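Local coordinates for magnesium and cobalt efflux protein (Bordetella parapertussis, PDB 3JTF) that probably takes part in magnesium and cobalt transport, and is represented by its tandem pair of CBS domains, which binds AMP, at residues Ala102-Glu107 with Gly113-Glu118; Leu60-Leu65 with Arg72-Pro77; Asp18-Ser23 with Pro27-Thr32. All coordinates share one frame; numbering follows the deposited sequence.

Contact 1: Ala102-Glu107 with Gly113-Glu118; sequences AIVIDE and GLVTME. With AMP (adenosine monophosphate), chain F; SO4 (sulfate ion), chain H.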
loop_
_atom_site.group_PDB
_atom_site.type_symbol
_atom_site.label_atom_id
_atom_site.label_comp_id
_atom_site.label_asym_id
_atom_site.label_seq_id
_atom_site.Cartn_x
_atom_site.Cartn_y
_atom_site.Cartn_z
ATOM N N ALA B 102 -10.162 5.164 4.799
ATOM C CA ALA B 102 -11.080 6.005 5.536
ATOM C C ALA B 102 -11.472 5.296 6.835
ATOM O O ALA B 102 -11.508 4.073 6.895
ATOM C CB ALA B 102 -12.368 6.309 4.688
ATOM N N ILE B 103 -11.754 6.097 7.853
ATOM C CA ILE B 103 -12.304 5.617 9.075
ATOM C C ILE B 103 -13.815 5.679 8.949
ATOM O O ILE B 103 -14.369 6.674 8.501
ATOM C CB ILE B 103 -11.832 6.477 10.273
ATOM C CG1 ILE B 103 -10.308 6.481 10.423
ATOM C CG2 ILE B 103 -12.503 6.002 11.614
ATOM C CD1 ILE B 103 -9.729 5.093 10.547
ATOM N N VAL B 104 -14.484 4.619 9.374
ATOM C CA VAL B 104 -15.914 4.503 9.229
ATOM C C VAL B 104 -16.605 4.864 10.546
ATOM O O VAL B 104 -16.200 4.385 11.628
ATOM C CB VAL B 104 -16.292 3.079 8.849
ATOM C CG1 VAL B 104 -17.828 2.918 8.732
ATOM C CG2 VAL B 104 -15.557 2.668 7.560
ATOM N N ILE B 105 -17.641 5.681 10.461
ATOM C CA ILE B 105 -18.437 6.051 11.638
ATOM C C ILE B 105 -19.918 5.661 11.499
ATOM O O ILE B 105 -20.450 5.656 10.421
ATOM C CB ILE B 105 -18.257 7.558 11.995
ATOM C CG1 ILE B 105 -18.842 8.457 10.934
ATOM C CG2 ILE B 105 -16.791 7.908 12.237
ATOM C CD1 ILE B 105 -18.635 9.963 11.210
ATOM N N ASP B 106 -20.555 5.268 12.596
ATOM C CA ASP B 106 -22.001 4.902 12.598
ATOM C C ASP B 106 -22.872 6.142 12.560
ATOM O O ASP B 106 -22.360 7.263 12.628
ATOM C CB ASP B 106 -22.384 4.048 13.805
ATOM C CG ASP B 106 -22.195 4.777 15.151
ATOM O OD1 ASP B 106 -22.504 5.979 15.313
ATOM O OD2 ASP B 106 -21.727 4.125 16.079
ATOM N N GLU B 107 -24.183 5.910 12.501
ATOM C CA GLU B 107 -25.188 6.943 12.351
ATOM C C GLU B 107 -25.131 8.004 13.441
ATOM O O GLU B 107 -25.636 9.124 13.245
ATOM C CB GLU B 107 -26.601 6.305 12.331
ATOM N N GLY B 113 -15.162 1.297 12.327
ATOM C CA GLY B 113 -14.204 0.494 11.562
ATOM C C GLY B 113 -13.363 1.338 10.634
ATOM O O GLY B 113 -13.273 2.555 10.796
ATOM N N LEU B 114 -12.691 0.663 9.710
ATOM C CA LEU B 114 -11.943 1.314 8.653
ATOM C C LEU B 114 -12.189 0.572 7.338
ATOM O O LEU B 114 -12.646 -0.564 7.312
ATOM C CB LEU B 114 -10.449 1.456 9.006
ATOM C CG LEU B 114 -9.518 0.244 9.004
ATOM C CD1 LEU B 114 -9.231 -0.266 7.600
ATOM C CD2 LEU B 114 -8.201 0.583 9.736
ATOM N N VAL B 115 -11.928 1.244 6.243
ATOM C CA VAL B 115 -12.191 0.706 4.926
ATOM C C VAL B 115 -11.162 1.299 3.981
ATOM O O VAL B 115 -10.703 2.444 4.180
ATOM C CB VAL B 115 -13.663 0.969 4.501
ATOM C CG1 VAL B 115 -13.905 2.440 4.281
ATOM C CG2 VAL B 115 -14.040 0.081 3.289
ATOM N N THR B 116 -10.756 0.496 3.004
ATOM C CA THR B 116 -9.803 0.905 1.963
ATOM C C THR B 116 -10.357 0.690 0.560
ATOM O O THR B 116 -11.339 -0.031 0.365
ATOM C CB THR B 116 -8.430 0.176 2.052
ATOM O OG1 THR B 116 -8.546 -1.180 1.602
ATOM C CG2 THR B 116 -7.811 0.231 3.490
HETATM N N MSE B 117 -9.716 1.340 -0.416
HETATM C CA MSE B 117 -10.137 1.212 -1.821
HETATM C C MSE B 117 -10.099 -0.222 -2.294
HETATM O O MSE B 117 -10.949 -0.630 -3.076
HETATM C CB MSE B 117 -9.287 2.071 -2.766
HETATM C CG MSE B 117 -9.997 2.267 -4.170
HETATM SE SE MSE B 117 -8.927 3.498 -5.243
HETATM C CE MSE B 117 -7.581 2.166 -5.797
ATOM N N GLU B 118 -9.108 -0.979 -1.823
ATOM C CA GLU B 118 -9.014 -2.399 -2.152
ATOM C C GLU B 118 -10.232 -3.177 -1.711
ATOM O O GLU B 118 -10.755 -3.971 -2.505
ATOM C CB GLU B 118 -7.743 -3.017 -1.545
ATOM C CG GLU B 118 -7.460 -4.493 -1.917
ATOM C CD GLU B 118 -6.283 -5.090 -1.051
ATOM O OE1 GLU B 118 -5.157 -4.539 -1.143
ATOM O OE2 GLU B 118 -6.477 -6.067 -0.267
HETATM P P AMP F . -2.809 -2.910 3.257
HETATM O O1P AMP F . -2.620 -1.475 3.614
HETATM O O2P AMP F . -2.327 -3.301 1.899
HETATM O O3P AMP F . -2.328 -3.831 4.328
HETATM O "O5'" AMP F . -4.371 -3.226 3.235
HETATM C "C5'" AMP F . -4.790 -4.584 3.041
HETATM C "C4'" AMP F . -6.088 -4.753 3.769
HETATM O "O4'" AMP F . -5.958 -4.794 5.206
HETATM C "C3'" AMP F . -6.971 -3.532 3.497
HETATM O "O3'" AMP F . -7.583 -3.600 2.204
HETATM C "C2'" AMP F . -7.921 -3.670 4.631
HETATM O "O2'" AMP F . -8.669 -4.899 4.290
HETATM C "C1'" AMP F . -6.941 -3.922 5.787
HETATM N N9 AMP F . -6.185 -2.820 6.484
HETATM C C8 AMP F . -5.391 -1.818 6.002
HETATM N N7 AMP F . -4.856 -1.078 7.017
HETATM C C5 AMP F . -5.285 -1.635 8.174
HETATM C C6 AMP F . -5.088 -1.395 9.612
HETATM N N6 AMP F . -4.339 -0.367 10.027
HETATM N N1 AMP F . -5.737 -2.187 10.492
HETATM C C2 AMP F . -6.484 -3.222 10.103
HETATM N N3 AMP F . -6.678 -3.535 8.810
HETATM C C4 AMP F . -6.129 -2.768 7.822
HETATM S S SO4 H . -6.039 0.488 -0.931
HETATM O O1 SO4 H . -4.784 0.772 -1.610
HETATM O O2 SO4 H . -7.087 0.236 -1.849
HETATM O O3 SO4 H . -5.819 -0.661 -0.029
HETATM O O4 SO4 H . -6.367 1.604 -0.079
#
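The beta hairpin of strands 101-105 and 111-116, in the second CBS domain of the pair, is joined here by antiparallel pairing and leads straight into the AMP site. Ala102 and Val115 form a hydrogen-bonded pair: Ala102 N gives a nearly straight bond to Val115 O (2.8 Å, 173° at the hydrogen), and Val115 N returns one to Ala102 O. At Val104 and Gly113, also a hydrogen-bonded pair, the exchange is uneven. Val104 N reaches Gly113 O at 2.8 Å, whereas the return bond from Gly113 N to Val104 O is weak. The axes of the two short strand segments run at 137° to each other, a twisted antiparallel pair.

Between these pairs, Ile103 and Leu114 form a non-hydrogen-bonded pair whose side chains share the sheet face turned to the nucleotide. Ile103 CD1 lies 4.0 Å from Leu114 CB, the root of the side chain. Beyond that point Leu114 leans away from the hairpin partner, its CG set between its own N and carbonyl carbon (chi1 73°), and its two methyls spread over the adenine, CD2 coming 3.7 Å from C6 of AMP. The other face carries Ala102, Val104 and Val115, where Val104 CG2 meets Val115 CG1 at 3.7 Å; Ile81 of strand 80-82 and Phe94 of helix 87-96 add to the packing on Ala102.

Thr116, the N-cap residue of helix 117-126, ends the strand at the ribose. Thr116 N is hydrogen-bonded to Asp119 OD2, and the hydroxyl OG1 of Thr116 makes a 2.7 Å hydrogen bond with AMP O3'.

Contact 2: Leu60-Leu65 with Arg72-Pro77; sequences LLRYML and RSLVRP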
loop_
_atom_site.group_PDB
_atom_site.type_symbol
_atom_site.label_atom_id
_atom_site.label_comp_id
_atom_site.label_asym_id
_atom_site.label_seq_id
_atom_site.Cartn_x
_atom_site.Cartn_y
_atom_site.Cartn_z
ATOM N N LEU B 60 7.872 7.512 8.352
ATOM C CA LEU B 60 8.816 7.470 9.465
ATOM C C LEU B 60 10.279 7.420 8.976
ATOM O O LEU B 60 11.194 7.666 9.761
ATOM C CB LEU B 60 8.518 6.311 10.430
ATOM C CG LEU B 60 7.295 6.474 11.351
ATOM C CD1 LEU B 60 7.205 5.274 12.291
ATOM C CD2 LEU B 60 7.405 7.762 12.166
ATOM N N LEU B 61 10.499 7.118 7.697
ATOM C CA LEU B 61 11.849 7.180 7.126
ATOM C C LEU B 61 12.426 8.594 7.147
ATOM O O LEU B 61 13.624 8.763 7.028
ATOM C CB LEU B 61 11.877 6.659 5.694
ATOM C CG LEU B 61 11.613 5.161 5.615
ATOM C CD1 LEU B 61 11.283 4.797 4.111
ATOM C CD2 LEU B 61 12.785 4.366 6.184
ATOM N N ARG B 62 11.572 9.593 7.285
ATOM C CA ARG B 62 12.038 10.972 7.435
ATOM C C ARG B 62 12.863 11.229 8.694
ATOM O O ARG B 62 13.527 12.246 8.790
ATOM C CB ARG B 62 10.855 11.902 7.394
ATOM C CG ARG B 62 10.162 11.929 6.060
ATOM C CD ARG B 62 8.873 12.702 6.190
ATOM N NE ARG B 62 8.014 12.632 5.012
ATOM C CZ ARG B 62 8.071 13.440 3.955
ATOM N NH1 ARG B 62 8.976 14.395 3.883
ATOM N NH2 ARG B 62 7.203 13.281 2.958
ATOM N N TYR B 63 12.811 10.323 9.672
ATOM C CA TYR B 63 13.723 10.364 10.834
ATOM C C TYR B 63 15.159 10.445 10.370
ATOM O O TYR B 63 15.992 11.064 11.037
ATOM C CB TYR B 63 13.565 9.122 11.729
ATOM C CG TYR B 63 14.534 8.972 12.919
ATOM C CD1 TYR B 63 14.264 9.599 14.156
ATOM C CD2 TYR B 63 15.686 8.158 12.836
ATOM C CE1 TYR B 63 15.117 9.443 15.267
ATOM C CE2 TYR B 63 16.564 8.004 13.965
ATOM C CZ TYR B 63 16.259 8.646 15.159
ATOM O OH TYR B 63 17.083 8.509 16.253
HETATM N N MSE B 64 15.451 9.847 9.220
HETATM C CA MSE B 64 16.801 9.936 8.690
HETATM C C MSE B 64 17.062 11.156 7.804
HETATM O O MSE B 64 18.155 11.285 7.263
HETATM C CB MSE B 64 17.118 8.620 7.982
HETATM C CG MSE B 64 16.966 7.412 9.007
HETATM SE SE MSE B 64 17.671 5.856 8.191
HETATM C CE MSE B 64 15.900 5.402 7.429
ATOM N N LEU B 65 16.060 12.016 7.636
ATOM C CA LEU B 65 16.184 13.237 6.789
ATOM C C LEU B 65 15.942 14.543 7.528
ATOM O O LEU B 65 16.210 15.624 6.998
ATOM C CB LEU B 65 15.237 13.173 5.597
ATOM C CG LEU B 65 15.455 12.006 4.641
ATOM C CD1 LEU B 65 14.309 11.979 3.618
ATOM C CD2 LEU B 65 16.806 12.056 3.938
ATOM N N ARG B 72 4.245 13.482 15.389
ATOM C CA ARG B 72 2.942 14.102 15.337
ATOM C C ARG B 72 2.735 14.901 14.030
ATOM O O ARG B 72 1.655 14.899 13.454
ATOM C CB ARG B 72 2.737 14.927 16.613
ATOM C CG ARG B 72 1.360 15.317 16.878
ATOM C CD ARG B 72 1.299 16.208 18.121
ATOM N NE ARG B 72 1.464 15.495 19.370
ATOM C CZ ARG B 72 0.473 14.949 20.074
ATOM N NH1 ARG B 72 -0.789 14.969 19.629
ATOM N NH2 ARG B 72 0.753 14.371 21.225
ATOM N N SER B 73 3.786 15.495 13.490
ATOM C CA SER B 73 3.629 16.259 12.239
ATOM C C SER B 73 3.471 15.363 11.006
ATOM O O SER B 73 3.005 15.828 9.959
ATOM C CB SER B 73 4.768 17.261 12.046
ATOM O OG SER B 73 6.004 16.602 12.020
ATOM N N LEU B 74 3.782 14.078 11.135
ATOM C CA LEU B 74 3.569 13.134 10.026
ATOM C C LEU B 74 2.134 12.623 9.936
ATOM O O LEU B 74 1.764 12.001 8.956
ATOM C CB LEU B 74 4.518 11.942 10.174
ATOM C CG LEU B 74 6.034 12.225 10.192
ATOM C CD1 LEU B 74 6.827 10.921 10.369
ATOM C CD2 LEU B 74 6.457 12.874 8.922
ATOM N N VAL B 75 1.342 12.819 10.997
ATOM C CA VAL B 75 0.004 12.244 11.099
ATOM C C VAL B 75 -0.946 13.120 10.264
ATOM O O VAL B 75 -1.070 14.299 10.521
ATOM C CB VAL B 75 -0.442 12.129 12.563
ATOM C CG1 VAL B 75 -1.862 11.533 12.660
ATOM C CG2 VAL B 75 0.560 11.255 13.359
ATOM N N ARG B 76 -1.566 12.557 9.242
ATOM C CA ARG B 76 -2.399 13.362 8.367
ATOM C C ARG B 76 -3.859 13.232 8.813
ATOM O O ARG B 76 -4.243 12.217 9.393
ATOM C CB ARG B 76 -2.212 12.924 6.927
ATOM C CG ARG B 76 -0.760 13.052 6.442
ATOM C CD ARG B 76 -0.442 14.398 5.747
ATOM N NE ARG B 76 -0.702 15.545 6.599
ATOM C CZ ARG B 76 0.164 16.077 7.459
ATOM N NH1 ARG B 76 -0.212 17.121 8.176
ATOM N NH2 ARG B 76 1.389 15.579 7.616
ATOM N N PRO B 77 -4.676 14.280 8.536
ATOM C CA PRO B 77 -6.083 14.169 8.939
ATOM C C PRO B 77 -6.757 12.936 8.295
ATOM O O PRO B 77 -6.499 12.601 7.136
ATOM C CB PRO B 77 -6.712 15.482 8.472
ATOM C CG PRO B 77 -5.560 16.427 8.220
ATOM C CD PRO B 77 -4.387 15.550 7.850
#
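Leu74 reaches across to Leu60 and Arg62, and these three side chains account for essentially all of the 138 Å² buried between 60-65 and 72-77. Leu74 contributes by far the most. Its CB points at the other segment and its CG lies anti to its carbonyl carbon (chi1 -59°), which brings the forked end between the two partners, one methyl for each. CD1 meets the methyl CD2 of Leu60 at 3.7 Å and also approaches Leu60 CA at 4.1 Å, close enough to touch the backbone of the 3-10 segment itself. CD2 takes the other partner, lying 3.7 Å from Arg62 CD.

Arg62 therefore takes part through its aliphatic portion. Its chain runs extended from CG to NE, carrying the guanidinium beyond the methylene that touches Leu74; NE makes a long, weak ion pair with Asp59. Leu60 starts out across the direction to the other segment and only its end bends nearer, while it also packs on Leu30 and Ile33 of helix 26-35. Leu69 and Leu55 also touch Leu74.

Backbone hydrogen bonds within 60-65 shape the 3-10 segment. Tyr63 N bonds to Leu60 O at 3.1 Å and Met64 N to Leu61 O, the i to i+3 spacing of a 3-10 turn. In 72-77, Arg72 NH1 forms a salt bridge with Glu45 OE1.

Tyr63 and Met64 pack on Met64 and Tyr63 of the second subunit, so the 3-10 segment is part of the subunit interface. The arrangement belongs to a CBS pair in which the 3-10 segment after strand 51-56 and the short, weakly bonded helix 71-74 pack together through leucines, beside helix 26-35 and strand 51-56.

Contact 3: Asp18-Ser23 with Pro27-Thr32; sequences DLLDIS and PQLLAT. With AMP (adenosine monophosphate), chain F.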
loop_
_atom_site.group_PDB
_atom_site.type_symbol
_atom_site.label_atom_id
_atom_site.label_comp_id
_atom_site.label_asym_id
_atom_site.label_seq_id
_atom_site.Cartn_x
_atom_site.Cartn_y
_atom_site.Cartn_z
ATOM N N ASP B 18 -5.597 -2.203 13.339
ATOM C CA ASP B 18 -4.260 -2.016 13.836
ATOM C C ASP B 18 -4.059 -0.511 13.959
ATOM O O ASP B 18 -4.030 0.220 12.938
ATOM C CB ASP B 18 -3.206 -2.618 12.888
ATOM C CG ASP B 18 -3.236 -4.129 12.868
ATOM O OD1 ASP B 18 -3.388 -4.728 13.944
ATOM O OD2 ASP B 18 -3.130 -4.740 11.780
ATOM N N LEU B 19 -3.923 -0.062 15.200
ATOM C CA LEU B 19 -3.832 1.361 15.536
ATOM C C LEU B 19 -2.517 1.653 16.140
ATOM O O LEU B 19 -1.897 0.754 16.680
ATOM C CB LEU B 19 -4.833 1.701 16.628
ATOM C CG LEU B 19 -6.298 1.394 16.368
ATOM C CD1 LEU B 19 -7.179 1.810 17.539
ATOM C CD2 LEU B 19 -6.697 2.122 15.157
ATOM N N LEU B 20 -2.114 2.918 16.126
ATOM C CA LEU B 20 -0.897 3.343 16.811
ATOM C C LEU B 20 -1.231 4.402 17.870
ATOM O O LEU B 20 -1.985 5.326 17.610
ATOM C CB LEU B 20 0.085 3.937 15.791
ATOM C CG LEU B 20 0.671 2.969 14.737
ATOM C CD1 LEU B 20 1.624 3.680 13.767
ATOM C CD2 LEU B 20 1.385 1.795 15.421
ATOM N N ASP B 21 -0.621 4.274 19.045
ATOM C CA ASP B 21 -0.772 5.230 20.127
ATOM C C ASP B 21 0.376 6.235 19.995
ATOM O O ASP B 21 1.550 5.862 20.170
ATOM C CB ASP B 21 -0.672 4.490 21.438
ATOM C CG ASP B 21 -0.655 5.394 22.656
ATOM O OD1 ASP B 21 -0.606 6.629 22.577
ATOM O OD2 ASP B 21 -0.666 4.792 23.731
ATOM N N ILE B 22 0.024 7.490 19.777
ATOM C CA ILE B 22 0.993 8.537 19.510
ATOM C C ILE B 22 1.963 8.724 20.714
ATOM O O ILE B 22 3.044 9.241 20.527
ATOM C CB ILE B 22 0.316 9.881 19.148
ATOM C CG1 ILE B 22 1.306 10.922 18.567
ATOM C CG2 ILE B 22 -0.346 10.521 20.392
ATOM C CD1 ILE B 22 1.961 10.522 17.322
ATOM N N SER B 23 1.591 8.290 21.921
ATOM C CA SER B 23 2.432 8.484 23.105
ATOM C C SER B 23 3.550 7.453 23.242
ATOM O O SER B 23 4.407 7.603 24.101
ATOM C CB SER B 23 1.589 8.431 24.380
ATOM O OG SER B 23 0.541 9.415 24.329
ATOM N N PRO B 27 10.976 3.678 19.143
ATOM C CA PRO B 27 11.354 2.274 18.982
ATOM C C PRO B 27 10.194 1.277 19.117
ATOM O O PRO B 27 10.169 0.240 18.425
ATOM C CB PRO B 27 12.358 2.052 20.106
ATOM C CG PRO B 27 12.924 3.392 20.360
ATOM C CD PRO B 27 11.850 4.368 20.110
ATOM N N GLN B 28 9.263 1.601 20.002
ATOM C CA GLN B 28 8.060 0.802 20.168
ATOM C C GLN B 28 7.121 0.942 18.978
ATOM O O GLN B 28 6.577 -0.050 18.521
ATOM C CB GLN B 28 7.279 1.180 21.448
ATOM C CG GLN B 28 8.069 1.256 22.787
ATOM C CD GLN B 28 9.092 0.188 22.925
ATOM O OE1 GLN B 28 10.249 0.466 23.255
ATOM N NE2 GLN B 28 8.692 -1.060 22.641
ATOM N N LEU B 29 6.910 2.160 18.492
ATOM C CA LEU B 29 6.049 2.369 17.308
ATOM C C LEU B 29 6.599 1.580 16.116
ATOM O O LEU B 29 5.849 0.890 15.428
ATOM C CB LEU B 29 5.907 3.848 16.929
ATOM C CG LEU B 29 5.002 4.767 17.749
ATOM C CD1 LEU B 29 5.227 6.263 17.403
ATOM C CD2 LEU B 29 3.542 4.389 17.560
ATOM N N LEU B 30 7.922 1.632 15.911
ATOM C CA LEU B 30 8.562 0.932 14.803
ATOM C C LEU B 30 8.332 -0.552 14.898
ATOM O O LEU B 30 7.941 -1.176 13.923
ATOM C CB LEU B 30 10.074 1.224 14.749
ATOM C CG LEU B 30 10.404 2.644 14.311
ATOM C CD1 LEU B 30 11.902 2.939 14.470
ATOM C CD2 LEU B 30 9.948 2.839 12.878
ATOM N N ALA B 31 8.547 -1.104 16.086
ATOM C CA ALA B 31 8.308 -2.533 16.294
ATOM C C ALA B 31 6.852 -2.918 15.976
ATOM O O ALA B 31 6.598 -3.922 15.318
ATOM C CB ALA B 31 8.702 -2.952 17.740
ATOM N N THR B 32 5.893 -2.128 16.412
ATOM C CA THR B 32 4.485 -2.445 16.143
ATOM C C THR B 32 4.218 -2.468 14.641
ATOM O O THR B 32 3.610 -3.401 14.122
ATOM C CB THR B 32 3.561 -1.417 16.813
ATOM O OG1 THR B 32 3.830 -1.408 18.213
ATOM C CG2 THR B 32 2.043 -1.722 16.544
HETATM P P AMP F . -2.809 -2.910 3.257
HETATM O O1P AMP F . -2.620 -1.475 3.614
HETATM O O2P AMP F . -2.327 -3.301 1.899
HETATM O O3P AMP F . -2.328 -3.831 4.328
HETATM O "O5'" AMP F . -4.371 -3.226 3.235
HETATM C "C5'" AMP F . -4.790 -4.584 3.041
HETATM C "C4'" AMP F . -6.088 -4.753 3.769
HETATM O "O4'" AMP F . -5.958 -4.794 5.206
HETATM C "C3'" AMP F . -6.971 -3.532 3.497
HETATM O "O3'" AMP F . -7.583 -3.600 2.204
HETATM C "C2'" AMP F . -7.921 -3.670 4.631
HETATM O "O2'" AMP F . -8.669 -4.899 4.290
HETATM C "C1'" AMP F . -6.941 -3.922 5.787
HETATM N N9 AMP F . -6.185 -2.820 6.484
HETATM C C8 AMP F . -5.391 -1.818 6.002
HETATM N N7 AMP F . -4.856 -1.078 7.017
HETATM C C5 AMP F . -5.285 -1.635 8.174
HETATM C C6 AMP F . -5.088 -1.395 9.612
HETATM N N6 AMP F . -4.339 -0.367 10.027
HETATM N N1 AMP F . -5.737 -2.187 10.492
HETATM C C2 AMP F . -6.484 -3.222 10.103
HETATM N N3 AMP F . -6.678 -3.535 8.810
HETATM C C4 AMP F . -6.129 -2.768 7.822
#
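Leu20 and Leu29 join the first strand to the helix of the beta-alpha-beta unit formed by strand 20-21, helix 26-35 and strand 40-44 in the first CBS domain. The close packing is confined to a few atoms. Leu29 CD2 lies 3.9 Å from Leu20 CB and 3.6 Å from the backbone oxygen Asp21 O, so a single methyl rests against both the side chain and the main chain of the strand. Leu29 leaves the helix across the direction to the strand, and only its far end turns in. Its CG lies anti to the carbonyl carbon (chi1 -76°); CD1 continues the chain, and the other methyl, CD2, branches off to make the contact. The CB of Leu20 points toward the helix. Leu20 CD2 meets Thr32 CG2 at 3.8 Å as the two side chains run past each other in opposite directions. On the sheet side Leu20 packs on Phe41 of strand 40-44 and Leu55 of strand 51-56, which makes it part of the buried core of this domain.

The looser side is formed by Thr32 and Asp21, both partly exposed. Thr32 meets the strand segment at Leu20 alone, and the Asp21 side chain does not touch the helical segment. It serves its own backbone instead: Asp21 OD1 accepts from Ser23 N at 2.8 Å, an Asx turn, with the donor above the carboxylate plane.

At the opposite end of 18-23 the chain reaches the nucleotide, where main-chain atoms of Asp18 pair with N1 and N6 of the adenine. Asp18 N donates to N1 of AMP at 2.9 Å (170° at the hydrogen), and AMP N6 donates to Asp18 O at 3.0 Å.

In the fold
Contacts 1 and 3 belong to different CBS repeats, on opposite sides of the chain's centre, yet both reach the same AMP: contact 3 pairs with the adenine by main-chain bonds, contact 1 meets the ribose by a hydroxyl and the base by leucine methyls. Contact 1 is the most central, its centre about 8 Å from the chain's centre, wholly buried and built on backbone bonds. Contacts 2 and 3, whose centres lie about 16 and 14 Å from it, rely on side-chain packing; contact 2 is small but mostly buried, with Arg62 partly exposed, and contact 3 partly buried. These two touch directly, Leu60 CD1 lying 3.7 Å from Leu30 CD2. Contacts 1 and 2 each meet the second subunit.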